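Hypothetical protein SO0799 (Shewanella oneidensis, PDB 1YUD) is of unknown function but belongs to the cupin superfamily, through its DUF985 domain, and forms an assembly of two chains. Local coordinates at residues A[56-61]-A[119-124]; A[83-88]-A[113-118]; A[25-30]-A[142-147]; A[71-76]-A[95-100]. All blocks are in the same frame, centred on the assembly; numbering follows the deposited sequence.

Contact 1: A[56-61]-A[119-124]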
loop_
_atom_site.group_PDB
_atom_site.type_symbol
_atom_site.label_atom_id
_atom_site.label_comp_id
_atom_site.label_asym_id
_atom_site.label_seq_id
_atom_site.Cartn_x
_atom_site.Cartn_y
_atom_site.Cartn_z
ATOM N N LEU A 56 11.838 -7.230 -6.553
ATOM C CA LEU A 56 12.059 -8.448 -7.312
ATOM C C LEU A 56 12.845 -8.163 -8.592
ATOM O O LEU A 56 12.476 -7.275 -9.376
ATOM C CB LEU A 56 10.719 -9.078 -7.676
ATOM C CG LEU A 56 10.612 -10.579 -7.450
ATOM C CD1 LEU A 56 10.489 -10.875 -5.954
ATOM C CD2 LEU A 56 9.403 -11.103 -8.203
ATOM N N ARG A 57 13.933 -8.913 -8.788
ATOM C CA ARG A 57 14.770 -8.787 -9.982
ATOM C C ARG A 57 14.670 -10.064 -10.799
ATOM O O ARG A 57 14.330 -11.124 -10.274
ATOM C CB ARG A 57 16.233 -8.558 -9.616
ATOM C CG ARG A 57 16.530 -7.222 -8.977
ATOM C CD ARG A 57 18.010 -7.104 -8.630
ATOM N NE ARG A 57 18.517 -8.328 -8.010
ATOM C CZ ARG A 57 19.679 -8.423 -7.371
ATOM N NH1 ARG A 57 20.054 -9.586 -6.847
ATOM N NH2 ARG A 57 20.456 -7.350 -7.242
ATOM N N THR A 58 14.996 -9.947 -12.081
ATOM C CA THR A 58 14.943 -11.058 -13.027
ATOM C C THR A 58 15.444 -12.416 -12.535
ATOM O O THR A 58 15.132 -13.446 -13.141
ATOM C CB THR A 58 15.698 -10.721 -14.311
ATOM O OG1 THR A 58 15.221 -9.475 -14.831
ATOM C CG2 THR A 58 15.465 -11.796 -15.341
ATOM N N GLY A 59 16.212 -12.435 -11.451
ATOM C CA GLY A 59 16.696 -13.706 -10.941
ATOM C C GLY A 59 15.935 -14.165 -9.707
ATOM O O GLY A 59 16.068 -15.309 -9.255
ATOM N N GLU A 60 15.121 -13.269 -9.165
ATOM C CA GLU A 60 14.357 -13.571 -7.964
ATOM C C GLU A 60 12.844 -13.766 -8.171
ATOM O O GLU A 60 12.223 -13.167 -9.059
ATOM C CB GLU A 60 14.602 -12.462 -6.921
ATOM C CG GLU A 60 16.002 -12.443 -6.309
ATOM C CD GLU A 60 16.195 -13.529 -5.257
ATOM O OE1 GLU A 60 15.894 -14.708 -5.559
ATOM O OE2 GLU A 60 16.648 -13.214 -4.129
ATOM N N VAL A 61 12.279 -14.646 -7.350
ATOM C CA VAL A 61 10.852 -14.925 -7.328
ATOM C C VAL A 61 10.556 -15.165 -5.853
ATOM O O VAL A 61 11.445 -15.573 -5.097
ATOM C CB VAL A 61 10.451 -16.205 -8.114
ATOM C CG1 VAL A 61 10.823 -16.069 -9.576
ATOM C CG2 VAL A 61 11.076 -17.428 -7.480
ATOM N N SER A 119 5.096 -15.471 -5.895
ATOM C CA SER A 119 4.932 -14.562 -7.012
ATOM C C SER A 119 6.192 -14.393 -7.847
ATOM O O SER A 119 7.310 -14.463 -7.347
ATOM C CB SER A 119 4.480 -13.197 -6.507
ATOM O OG SER A 119 4.403 -12.260 -7.573
ATOM N N ALA A 120 5.987 -14.158 -9.134
ATOM C CA ALA A 120 7.075 -13.943 -10.060
ATOM C C ALA A 120 6.737 -12.664 -10.801
ATOM O O ALA A 120 5.633 -12.151 -10.667
ATOM C CB ALA A 120 7.174 -15.115 -11.034
HETATM N N MSE A 121 7.682 -12.132 -11.564
HETATM C CA MSE A 121 7.399 -10.926 -12.325
HETATM C C MSE A 121 6.748 -11.432 -13.603
HETATM O O MSE A 121 6.560 -12.635 -13.756
HETATM C CB MSE A 121 8.687 -10.180 -12.664
HETATM C CG MSE A 121 9.569 -9.857 -11.476
HETATM SE SE MSE A 121 10.803 -8.440 -11.949
HETATM C CE MSE A 121 11.944 -9.425 -13.169
ATOM N N ASN A 122 6.403 -10.532 -14.515
ATOM C CA ASN A 122 5.795 -10.945 -15.778
ATOM C C ASN A 122 6.751 -10.708 -16.953
ATOM O O ASN A 122 6.658 -11.367 -17.989
ATOM C CB ASN A 122 4.467 -10.202 -15.997
ATOM C CG ASN A 122 3.280 -10.909 -15.334
ATOM O OD1 ASN A 122 2.332 -10.266 -14.893
ATOM N ND2 ASN A 122 3.325 -12.233 -15.285
ATOM N N GLN A 123 7.669 -9.763 -16.766
ATOM C CA GLN A 123 8.682 -9.405 -17.759
ATOM C C GLN A 123 9.996 -9.225 -17.012
ATOM O O GLN A 123 9.993 -9.069 -15.791
ATOM C CB GLN A 123 8.331 -8.084 -18.452
ATOM C CG GLN A 123 7.170 -8.148 -19.438
ATOM C CD GLN A 123 7.442 -9.063 -20.625
ATOM O OE1 GLN A 123 7.491 -10.286 -20.478
ATOM N NE2 GLN A 123 7.626 -8.471 -21.808
ATOM N N ASP A 124 11.119 -9.252 -17.734
ATOM C CA ASP A 124 12.419 -9.061 -17.091
ATOM C C ASP A 124 12.525 -7.592 -16.697
ATOM O O ASP A 124 12.091 -6.703 -17.434
ATOM C CB ASP A 124 13.588 -9.422 -18.028
ATOM C CG ASP A 124 13.714 -10.927 -18.286
ATOM O OD1 ASP A 124 13.441 -11.731 -17.366
ATOM O OD2 ASP A 124 14.110 -11.302 -19.415
#
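Met121, a selenomethionine, reaches from the end of strand 116-121 across to Leu56 and Thr58, and these three residues bury most of the contact. Its chain and that of Leu56 run past each other in opposite directions: Leu56 CD2 lies 3.5 Å from Met121 CG, with Leu56 CB next to the same methylene. Met121 SE lies 3.3 Å from Leu56 O; from there the bend at chi3 (-70°) carries CE to 3.3 Å from Thr58 N. The methyl thus meets backbone at the start of the type I turn Arg57-Glu60. Thr58 OG1 accepts a hydrogen bond from Gly125 N, while the fit of Thr58 against Asp124 is too close in the model to support a reading. Further along, Val61 CG1 touches Ala120 CB at 4.0 Å, where strand 62-66 begins to pair with strand 116-121 through Ser119 and Ser62. Strand 50-57 belongs to one sheet of the cupin fold and strand 116-121 to the other. With the selenomethionine chain laid mainly against aliphatic and backbone atoms, the association implied here is one of shape and van der Waals contact, without directional polar bonds between the two segments.

Contact 2: A[83-88]-A[113-118]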
loop_
_atom_site.group_PDB
_atom_site.type_symbol
_atom_site.label_atom_id
_atom_site.label_comp_id
_atom_site.label_asym_id
_atom_site.label_seq_id
_atom_site.Cartn_x
_atom_site.Cartn_y
_atom_site.Cartn_z
ATOM N N ILE A 83 0.451 -13.275 -8.653
ATOM C CA ILE A 83 0.366 -13.981 -7.394
ATOM C C ILE A 83 -0.226 -15.353 -7.631
ATOM O O ILE A 83 -1.378 -15.482 -8.039
ATOM C CB ILE A 83 -0.521 -13.231 -6.396
ATOM C CG1 ILE A 83 -0.213 -11.728 -6.444
ATOM C CG2 ILE A 83 -0.313 -13.790 -5.009
ATOM C CD1 ILE A 83 1.121 -11.356 -5.885
ATOM N N TYR A 84 0.571 -16.381 -7.393
ATOM C CA TYR A 84 0.101 -17.736 -7.561
ATOM C C TYR A 84 -0.294 -18.194 -6.166
ATOM O O TYR A 84 0.524 -18.202 -5.249
ATOM C CB TYR A 84 1.213 -18.618 -8.140
ATOM C CG TYR A 84 1.792 -18.109 -9.447
ATOM C CD1 TYR A 84 2.625 -17.002 -9.473
ATOM C CD2 TYR A 84 1.501 -18.738 -10.654
ATOM C CE1 TYR A 84 3.160 -16.528 -10.664
ATOM C CE2 TYR A 84 2.029 -18.274 -11.855
ATOM C CZ TYR A 84 2.865 -17.162 -11.858
ATOM O OH TYR A 84 3.418 -16.693 -13.047
HETATM N N MSE A 85 -1.564 -18.549 -6.005
HETATM C CA MSE A 85 -2.083 -18.990 -4.716
HETATM C C MSE A 85 -2.683 -20.381 -4.823
HETATM O O MSE A 85 -3.310 -20.717 -5.827
HETATM C CB MSE A 85 -3.158 -18.012 -4.226
HETATM C CG MSE A 85 -2.667 -16.581 -4.014
HETATM SE SE MSE A 85 -4.048 -15.265 -4.368
HETATM C CE MSE A 85 -5.359 -16.005 -3.151
ATOM N N ILE A 86 -2.495 -21.177 -3.776
ATOM C CA ILE A 86 -3.011 -22.539 -3.722
ATOM C C ILE A 86 -3.879 -22.713 -2.465
ATOM O O ILE A 86 -3.362 -22.720 -1.337
ATOM C CB ILE A 86 -1.832 -23.557 -3.703
ATOM C CG1 ILE A 86 -1.023 -23.440 -4.999
ATOM C CG2 ILE A 86 -2.355 -24.976 -3.538
ATOM C CD1 ILE A 86 0.263 -24.229 -5.006
ATOM N N SER A 87 -5.194 -22.844 -2.664
ATOM C CA SER A 87 -6.139 -23.002 -1.549
ATOM C C SER A 87 -5.800 -24.238 -0.739
ATOM O O SER A 87 -5.170 -25.164 -1.241
ATOM C CB SER A 87 -7.598 -23.105 -2.061
ATOM O OG SER A 87 -7.965 -24.411 -2.507
ATOM N N PRO A 88 -6.201 -24.266 0.534
ATOM C CA PRO A 88 -5.888 -25.454 1.332
ATOM C C PRO A 88 -6.515 -26.704 0.718
ATOM O O PRO A 88 -6.136 -27.830 1.038
ATOM C CB PRO A 88 -6.462 -25.111 2.709
ATOM C CG PRO A 88 -7.577 -24.154 2.395
ATOM C CD PRO A 88 -6.971 -23.287 1.316
ATOM N N LYS A 113 -5.216 -14.991 4.105
ATOM C CA LYS A 113 -4.407 -15.786 5.016
ATOM C C LYS A 113 -4.721 -17.268 4.904
ATOM O O LYS A 113 -5.713 -17.661 4.286
ATOM C CB LYS A 113 -4.621 -15.329 6.463
ATOM C CG LYS A 113 -6.047 -15.464 6.978
ATOM C CD LYS A 113 -6.151 -14.976 8.423
ATOM C CE LYS A 113 -7.571 -15.094 8.955
ATOM N NZ LYS A 113 -7.671 -14.579 10.347
ATOM N N GLY A 114 -3.859 -18.084 5.504
ATOM C CA GLY A 114 -4.045 -19.524 5.494
ATOM C C GLY A 114 -3.798 -20.196 4.159
ATOM O O GLY A 114 -3.924 -21.418 4.054
ATOM N N CYS A 115 -3.451 -19.417 3.138
ATOM C CA CYS A 115 -3.199 -19.992 1.827
ATOM C C CYS A 115 -1.714 -19.926 1.453
ATOM O O CYS A 115 -1.007 -18.980 1.831
ATOM C CB CYS A 115 -4.021 -19.261 0.770
ATOM S SG CYS A 115 -3.117 -17.958 -0.087
ATOM N N ILE A 116 -1.248 -20.935 0.712
ATOM C CA ILE A 116 0.146 -20.993 0.268
ATOM C C ILE A 116 0.269 -20.269 -1.063
ATOM O O ILE A 116 -0.388 -20.631 -2.033
ATOM C CB ILE A 116 0.632 -22.455 0.114
ATOM C CG1 ILE A 116 0.649 -23.137 1.492
ATOM C CG2 ILE A 116 2.034 -22.483 -0.523
ATOM C CD1 ILE A 116 0.913 -24.641 1.446
ATOM N N PHE A 117 1.124 -19.248 -1.101
ATOM C CA PHE A 117 1.296 -18.431 -2.297
ATOM C C PHE A 117 2.734 -17.973 -2.554
ATOM O O PHE A 117 3.594 -18.030 -1.668
ATOM C CB PHE A 117 0.416 -17.186 -2.182
ATOM C CG PHE A 117 0.804 -16.270 -1.043
ATOM C CD1 PHE A 117 0.670 -16.680 0.281
ATOM C CD2 PHE A 117 1.311 -15.003 -1.300
ATOM C CE1 PHE A 117 1.036 -15.836 1.335
ATOM C CE2 PHE A 117 1.677 -14.157 -0.256
ATOM C CZ PHE A 117 1.540 -14.574 1.062
ATOM N N GLY A 118 2.955 -17.491 -3.777
ATOM C CA GLY A 118 4.249 -17.003 -4.201
ATOM C C GLY A 118 4.034 -16.065 -5.372
ATOM O O GLY A 118 2.906 -15.873 -5.811
#
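Two rings flank the pairing of Tyr84 and Met85 with Gly118 and Phe117, and they sit on different faces of the sheet. The Tyr84 ring meets Gly118 O at its edge and in its plane, CD1 being the nearest ring atom at 3.8 Å. The Phe117 ring receives Ile83 CG2 obliquely; beyond the pair it meets the His65 ring and touches Trp73 and Glu71 of strand 71-76. This is antiparallel pairing inside one sheet of the cupin beta-sandwich, and the axes of strands 83-86 and 116-118 run at 164° with a closest approach of 4.7 Å.

Tyr84 and Gly118 form a hydrogen-bonded pair, in which each N donates to the other's O at 2.9 Å; the Gly118 N donor lies in the carbonyl plane of Tyr84, whereas the Tyr84 N donor is tilted 23° from that of Gly118. Ile86 and Ile116 make the second such pair, one bond firm and the return bond, Ile116 N to Ile86 O, weak at 3.4 Å. Ile86 and Ile116 share the face of Tyr84 and pack on Phe64 of strand 62-66. Between these two hydrogen-bonded pairs, Met85 and Phe117 are a non-hydrogen-bonded pair, turned to the face that looks on strands 71-76 and 109-111. Phe117 CG stands between its backbone N and carbonyl carbon (chi1 64°), which takes the ring away from strand 83-86; CB, nearer the partner strand, is the atom that meets Met85. Met85 CG, crossing obliquely, lies 3.6 Å from Phe117 CB and 4.2 Å from Cys115 SG.

Contact 3: A[25-30]-A[142-147]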
loop_
_atom_site.group_PDB
_atom_site.type_symbol
_atom_site.label_atom_id
_atom_site.label_comp_id
_atom_site.label_asym_id
_atom_site.label_seq_id
_atom_site.Cartn_x
_atom_site.Cartn_y
_atom_site.Cartn_z
ATOM N N GLN A 25 18.077 -9.137 1.610
ATOM C CA GLN A 25 17.436 -10.387 1.193
ATOM C C GLN A 25 16.395 -10.890 2.186
ATOM O O GLN A 25 16.555 -10.745 3.394
ATOM C CB GLN A 25 18.503 -11.472 0.997
ATOM C CG GLN A 25 19.657 -11.042 0.105
ATOM C CD GLN A 25 21.005 -11.555 0.595
ATOM O OE1 GLN A 25 22.056 -11.137 0.094
ATOM N NE2 GLN A 25 20.983 -12.463 1.577
ATOM N N HIS A 26 15.326 -11.484 1.665
ATOM C CA HIS A 26 14.268 -12.025 2.511
ATOM C C HIS A 26 14.408 -13.540 2.473
ATOM O O HIS A 26 14.730 -14.104 1.432
ATOM C CB HIS A 26 12.888 -11.623 1.985
ATOM C CG HIS A 26 11.790 -11.827 2.980
ATOM N ND1 HIS A 26 10.494 -12.124 2.613
ATOM C CD2 HIS A 26 11.793 -11.768 4.332
ATOM C CE1 HIS A 26 9.748 -12.241 3.698
ATOM N NE2 HIS A 26 10.513 -12.031 4.754
ATOM N N VAL A 27 14.168 -14.202 3.596
ATOM C CA VAL A 27 14.320 -15.650 3.638
ATOM C C VAL A 27 13.525 -16.371 2.565
ATOM O O VAL A 27 13.906 -17.457 2.129
ATOM C CB VAL A 27 13.918 -16.220 5.011
ATOM C CG1 VAL A 27 12.447 -15.998 5.261
ATOM C CG2 VAL A 27 14.245 -17.697 5.070
ATOM N N GLU A 28 12.428 -15.760 2.131
ATOM C CA GLU A 28 11.566 -16.363 1.116
ATOM C C GLU A 28 12.010 -15.974 -0.283
ATOM O O GLU A 28 11.434 -16.416 -1.263
ATOM C CB GLU A 28 10.113 -15.910 1.318
ATOM C CG GLU A 28 9.795 -14.533 0.704
ATOM C CD GLU A 28 8.452 -13.954 1.149
ATOM O OE1 GLU A 28 7.930 -13.047 0.459
ATOM O OE2 GLU A 28 7.927 -14.394 2.197
ATOM N N GLY A 29 13.034 -15.140 -0.367
ATOM C CA GLY A 29 13.507 -14.679 -1.661
ATOM C C GLY A 29 13.311 -13.176 -1.787
ATOM O O GLY A 29 12.758 -12.533 -0.885
ATOM N N GLY A 30 13.765 -12.611 -2.900
ATOM C CA GLY A 30 13.624 -11.181 -3.118
ATOM C C GLY A 30 14.339 -10.302 -2.104
ATOM O O GLY A 30 15.178 -10.768 -1.327
ATOM N N PHE A 142 4.756 -16.999 9.778
ATOM C CA PHE A 142 5.375 -17.301 8.497
ATOM C C PHE A 142 5.611 -18.804 8.366
ATOM O O PHE A 142 5.534 -19.537 9.353
ATOM C CB PHE A 142 6.709 -16.550 8.398
ATOM C CG PHE A 142 7.418 -16.728 7.088
ATOM C CD1 PHE A 142 7.057 -15.978 5.981
ATOM C CD2 PHE A 142 8.439 -17.662 6.960
ATOM C CE1 PHE A 142 7.698 -16.153 4.764
ATOM C CE2 PHE A 142 9.088 -17.847 5.748
ATOM C CZ PHE A 142 8.714 -17.089 4.648
ATOM N N GLU A 143 5.886 -19.258 7.145
ATOM C CA GLU A 143 6.171 -20.668 6.889
ATOM C C GLU A 143 6.565 -20.913 5.435
ATOM O O GLU A 143 5.720 -20.880 4.540
ATOM C CB GLU A 143 4.975 -21.549 7.255
ATOM C CG GLU A 143 5.305 -23.033 7.218
ATOM C CD GLU A 143 4.245 -23.898 7.878
ATOM O OE1 GLU A 143 4.486 -25.119 8.024
ATOM O OE2 GLU A 143 3.178 -23.357 8.249
ATOM N N LEU A 144 7.854 -21.154 5.208
ATOM C CA LEU A 144 8.370 -21.401 3.865
ATOM C C LEU A 144 8.247 -22.901 3.573
ATOM O O LEU A 144 8.316 -23.709 4.494
ATOM C CB LEU A 144 9.830 -20.941 3.792
ATOM C CG LEU A 144 10.453 -20.662 2.421
ATOM C CD1 LEU A 144 9.587 -19.673 1.663
ATOM C CD2 LEU A 144 11.869 -20.114 2.586
ATOM N N PHE A 145 8.060 -23.274 2.306
ATOM C CA PHE A 145 7.897 -24.690 1.949
ATOM C C PHE A 145 8.894 -25.273 0.945
ATOM O O PHE A 145 9.301 -24.612 -0.012
ATOM C CB PHE A 145 6.478 -24.939 1.429
ATOM C CG PHE A 145 5.414 -24.784 2.478
ATOM C CD1 PHE A 145 5.047 -23.524 2.943
ATOM C CD2 PHE A 145 4.799 -25.900 3.024
ATOM C CE1 PHE A 145 4.077 -23.384 3.941
ATOM C CE2 PHE A 145 3.831 -25.773 4.020
ATOM C CZ PHE A 145 3.472 -24.513 4.476
ATOM N N SER A 146 9.258 -26.535 1.173
ATOM C CA SER A 146 10.201 -27.272 0.330
ATOM C C SER A 146 9.490 -27.787 -0.904
ATOM O O SER A 146 8.305 -28.090 -0.841
ATOM C CB SER A 146 10.740 -28.484 1.081
ATOM O OG SER A 146 9.769 -29.521 1.093
ATOM N N GLN A 147 10.213 -27.919 -2.014
ATOM C CA GLN A 147 9.613 -28.422 -3.249
ATOM C C GLN A 147 9.028 -29.802 -2.973
ATOM O O GLN A 147 7.993 -30.180 -3.530
ATOM C CB GLN A 147 10.659 -28.518 -4.357
ATOM C CG GLN A 147 10.076 -28.625 -5.759
ATOM C CD GLN A 147 11.148 -28.684 -6.842
ATOM O OE1 GLN A 147 11.824 -29.709 -7.017
ATOM N NE2 GLN A 147 11.317 -27.578 -7.570
#
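The apolar part of the contact rests on Phe142 and Leu144, which project toward the turn holding Val27 and Glu28. Val27 CG1 comes from the opposite direction to the Phe142 ring and meets CE2 and CZ obliquely, both at 3.9 Å. Leu144 spreads its two methyls over the turn: CD1 lies 3.8 Å from Glu28 CB, while CD2 stands 3.4 Å from Val27 O and also touches Val27 CG2. CG anti to the backbone N (chi1 -160°), together with chi2 at 54°, directs both methyls to this side.

A polar group meets the ring edge-on. Glu28 OE2 approaches Phe142 CE1 at 3.1 Å, close to the ring plane, with carboxylate and ring only 20° apart, so the hydrogen-bearing rim faces the oxygen. Glu28 OE1 has a weak bond to Ser62 OG. In the cupin fold this turn joins strands 24-25 and 31-37, and here it lies beside strand 62-66, whose His63 and His65 fit the HxH part of the cupin sequence signature; Phe142 also meets the His65 ring. Replacing Phe142 by an alanine would probably open a gap beside Val27 CG1 and leave the carboxylate of Glu28 without the ring edge beside it.

Backbone bonds shape the turn itself. Gly29 N bonds to His26 O, closing a type I turn, and His26 N bonds to Gly30 O at 3.1 Å. From outside the turn, His63 ND1 donates to Glu28 O.

Contact 4: A[71-76]-A[95-100]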
loop_
_atom_site.group_PDB
_atom_site.type_symbol
_atom_site.label_atom_id
_atom_site.label_comp_id
_atom_site.label_asym_id
_atom_site.label_seq_id
_atom_site.Cartn_x
_atom_site.Cartn_y
_atom_site.Cartn_z
ATOM N N GLU A 71 -2.575 -10.182 3.759
ATOM C CA GLU A 71 -1.509 -9.308 3.347
ATOM C C GLU A 71 -1.976 -8.478 2.178
ATOM O O GLU A 71 -2.426 -9.002 1.169
ATOM C CB GLU A 71 -0.282 -10.128 2.960
ATOM C CG GLU A 71 0.997 -9.324 2.871
ATOM C CD GLU A 71 2.197 -10.191 2.539
ATOM O OE1 GLU A 71 2.426 -10.494 1.346
ATOM O OE2 GLU A 71 2.904 -10.593 3.484
HETATM N N MSE A 72 -1.901 -7.168 2.309
HETATM C CA MSE A 72 -2.310 -6.356 1.203
HETATM C C MSE A 72 -1.086 -6.118 0.331
HETATM O O MSE A 72 0.046 -6.096 0.814
HETATM C CB MSE A 72 -2.926 -5.051 1.711
HETATM C CG MSE A 72 -4.421 -5.186 2.062
HETATM SE SE MSE A 72 -5.562 -5.502 0.504
HETATM C CE MSE A 72 -5.276 -3.804 -0.386
ATOM N N TRP A 73 -1.305 -5.980 -0.966
ATOM C CA TRP A 73 -0.208 -5.749 -1.875
ATOM C C TRP A 73 -0.446 -4.471 -2.641
ATOM O O TRP A 73 -1.471 -4.313 -3.298
ATOM C CB TRP A 73 -0.066 -6.920 -2.845
ATOM C CG TRP A 73 0.620 -8.122 -2.244
ATOM C CD1 TRP A 73 0.246 -8.802 -1.121
ATOM C CD2 TRP A 73 1.784 -8.797 -2.752
ATOM N NE1 TRP A 73 1.101 -9.861 -0.898
ATOM C CE2 TRP A 73 2.055 -9.880 -1.886
ATOM C CE3 TRP A 73 2.622 -8.591 -3.859
ATOM C CZ2 TRP A 73 3.126 -10.759 -2.089
ATOM C CZ3 TRP A 73 3.687 -9.465 -4.064
ATOM C CH2 TRP A 73 3.928 -10.538 -3.179
ATOM N N TYR A 74 0.500 -3.548 -2.554
ATOM C CA TYR A 74 0.376 -2.290 -3.273
ATOM C C TYR A 74 1.418 -2.327 -4.382
ATOM O O TYR A 74 2.373 -3.098 -4.314
ATOM C CB TYR A 74 0.618 -1.129 -2.303
ATOM C CG TYR A 74 -0.396 -1.123 -1.178
ATOM C CD1 TYR A 74 -1.615 -0.468 -1.322
ATOM C CD2 TYR A 74 -0.177 -1.858 -0.021
ATOM C CE1 TYR A 74 -2.593 -0.555 -0.345
ATOM C CE2 TYR A 74 -1.152 -1.959 0.956
ATOM C CZ TYR A 74 -2.362 -1.309 0.784
ATOM O OH TYR A 74 -3.375 -1.481 1.700
ATOM N N PHE A 75 1.242 -1.512 -5.406
ATOM C CA PHE A 75 2.194 -1.501 -6.500
ATOM C C PHE A 75 2.839 -0.129 -6.634
ATOM O O PHE A 75 2.157 0.870 -6.908
ATOM C CB PHE A 75 1.494 -1.861 -7.811
ATOM C CG PHE A 75 2.428 -2.018 -8.964
ATOM C CD1 PHE A 75 3.114 -3.218 -9.157
ATOM C CD2 PHE A 75 2.652 -0.962 -9.843
ATOM C CE1 PHE A 75 4.023 -3.371 -10.225
ATOM C CE2 PHE A 75 3.552 -1.092 -10.907
ATOM C CZ PHE A 75 4.240 -2.306 -11.100
ATOM N N HIS A 76 4.156 -0.082 -6.470
ATOM C CA HIS A 76 4.876 1.182 -6.581
ATOM C C HIS A 76 5.395 1.445 -7.983
ATOM O O HIS A 76 5.108 2.495 -8.580
ATOM C CB HIS A 76 6.038 1.210 -5.606
ATOM C CG HIS A 76 5.621 1.080 -4.179
ATOM N ND1 HIS A 76 4.791 1.992 -3.567
ATOM C CD2 HIS A 76 5.957 0.174 -3.228
ATOM C CE1 HIS A 76 4.640 1.658 -2.296
ATOM N NE2 HIS A 76 5.338 0.562 -2.064
ATOM N N ALA A 95 -3.648 -13.796 -9.969
ATOM C CA ALA A 95 -4.094 -12.409 -10.010
ATOM C C ALA A 95 -3.015 -11.551 -10.657
ATOM O O ALA A 95 -1.839 -11.863 -10.545
ATOM C CB ALA A 95 -4.368 -11.931 -8.603
ATOM N N GLN A 96 -3.398 -10.470 -11.320
ATOM C CA GLN A 96 -2.401 -9.622 -11.967
ATOM C C GLN A 96 -2.164 -8.272 -11.310
ATOM O O GLN A 96 -2.932 -7.330 -11.523
ATOM C CB GLN A 96 -2.780 -9.377 -13.430
ATOM C CG GLN A 96 -2.849 -10.632 -14.269
ATOM C CD GLN A 96 -1.559 -11.405 -14.239
ATOM O OE1 GLN A 96 -1.472 -12.479 -13.626
ATOM N NE2 GLN A 96 -0.534 -10.857 -14.894
ATOM N N LEU A 97 -1.091 -8.171 -10.535
ATOM C CA LEU A 97 -0.752 -6.913 -9.873
ATOM C C LEU A 97 -0.021 -6.069 -10.903
ATOM O O LEU A 97 0.705 -6.621 -11.718
ATOM C CB LEU A 97 0.158 -7.168 -8.670
ATOM C CG LEU A 97 0.033 -6.171 -7.517
ATOM C CD1 LEU A 97 -1.428 -6.141 -7.013
ATOM C CD2 LEU A 97 0.993 -6.567 -6.393
ATOM N N GLY A 98 -0.206 -4.752 -10.890
ATOM C CA GLY A 98 0.480 -3.926 -11.870
ATOM C C GLY A 98 -0.337 -2.719 -12.274
ATOM O O GLY A 98 -1.416 -2.509 -11.729
ATOM N N LEU A 99 0.156 -1.946 -13.242
ATOM C CA LEU A 99 -0.523 -0.729 -13.684
ATOM C C LEU A 99 -1.213 -0.717 -15.052
ATOM O O LEU A 99 -1.556 0.359 -15.545
ATOM C CB LEU A 99 0.456 0.448 -13.630
ATOM C CG LEU A 99 0.843 0.977 -12.242
ATOM C CD1 LEU A 99 2.098 1.831 -12.318
ATOM C CD2 LEU A 99 -0.312 1.778 -11.687
ATOM N N ASP A 100 -1.424 -1.876 -15.676
ATOM C CA ASP A 100 -2.104 -1.895 -16.980
ATOM C C ASP A 100 -3.575 -2.238 -16.791
ATOM O O ASP A 100 -3.926 -3.401 -16.570
ATOM C CB ASP A 100 -1.479 -2.919 -17.936
ATOM C CG ASP A 100 -1.992 -2.767 -19.374
ATOM O OD1 ASP A 100 -1.808 -3.699 -20.191
ATOM O OD2 ASP A 100 -2.576 -1.705 -19.688
#
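Phe75 and the backbone of Gly98 make the close-fitting part of the contact. Gly98 CA stands 3.8 Å above the centroid of the Phe75 ring and only 10° off its normal, a CH-pi contact over the face, and Leu99 N lies over the same face nearer the rim. CG anti to the backbone N (chi1 -174°) carries the Phe75 ring toward segment 95-100, with one face under Gly98 CA. Leu97 CD2 reaches the edge of the Trp73 indole at CE3, 3.6 Å away, the two side chains crossing at about a right angle. Leu99 marks the less enclosed side, since it is partly exposed whereas Phe75, Leu97 and Trp73 are buried; its CD1 and CG border Phe75 CE2 at 3.6 and 3.7 Å. A serine in place of Phe75 is likely to deprive Gly98 of its ring face and leave Leu99 without its aromatic neighbour. The segments share no backbone pairing, because strand 71-76 lies between strands 126-133 and 109-111 in one sheet of the sandwich while strand 92-97 pairs with strand 81-86 in the other. Tyr74, pointing the other way from Phe75, stacks on Tyr74 of the second subunit; Leu99 also packs on that subunit's His76.

In the fold
From the N terminus, residues 25-30 open the longest loop, which contact 3 closes at 142-147; it spans both sheets of the sandwich and joins the early turn to the segment before helix 147-152. Contact 1 nests inside it, closing 56-61 on 119-124 where the two sheets meet. Contacts 2 and 4 both nest within contact 1 and cross, their segments alternating in the order 71-76, 83-88, 95-100, 113-118. Contact 2 pairs neighbouring strands within one sheet, whereas contact 4 spans the two sheets; they touch through Ile83 and Trp73. Contacts 1 and 2 share strand 116-121. Contacts 3 and 4 lie on opposite sides of the chain's centre, centres about 20 Å apart.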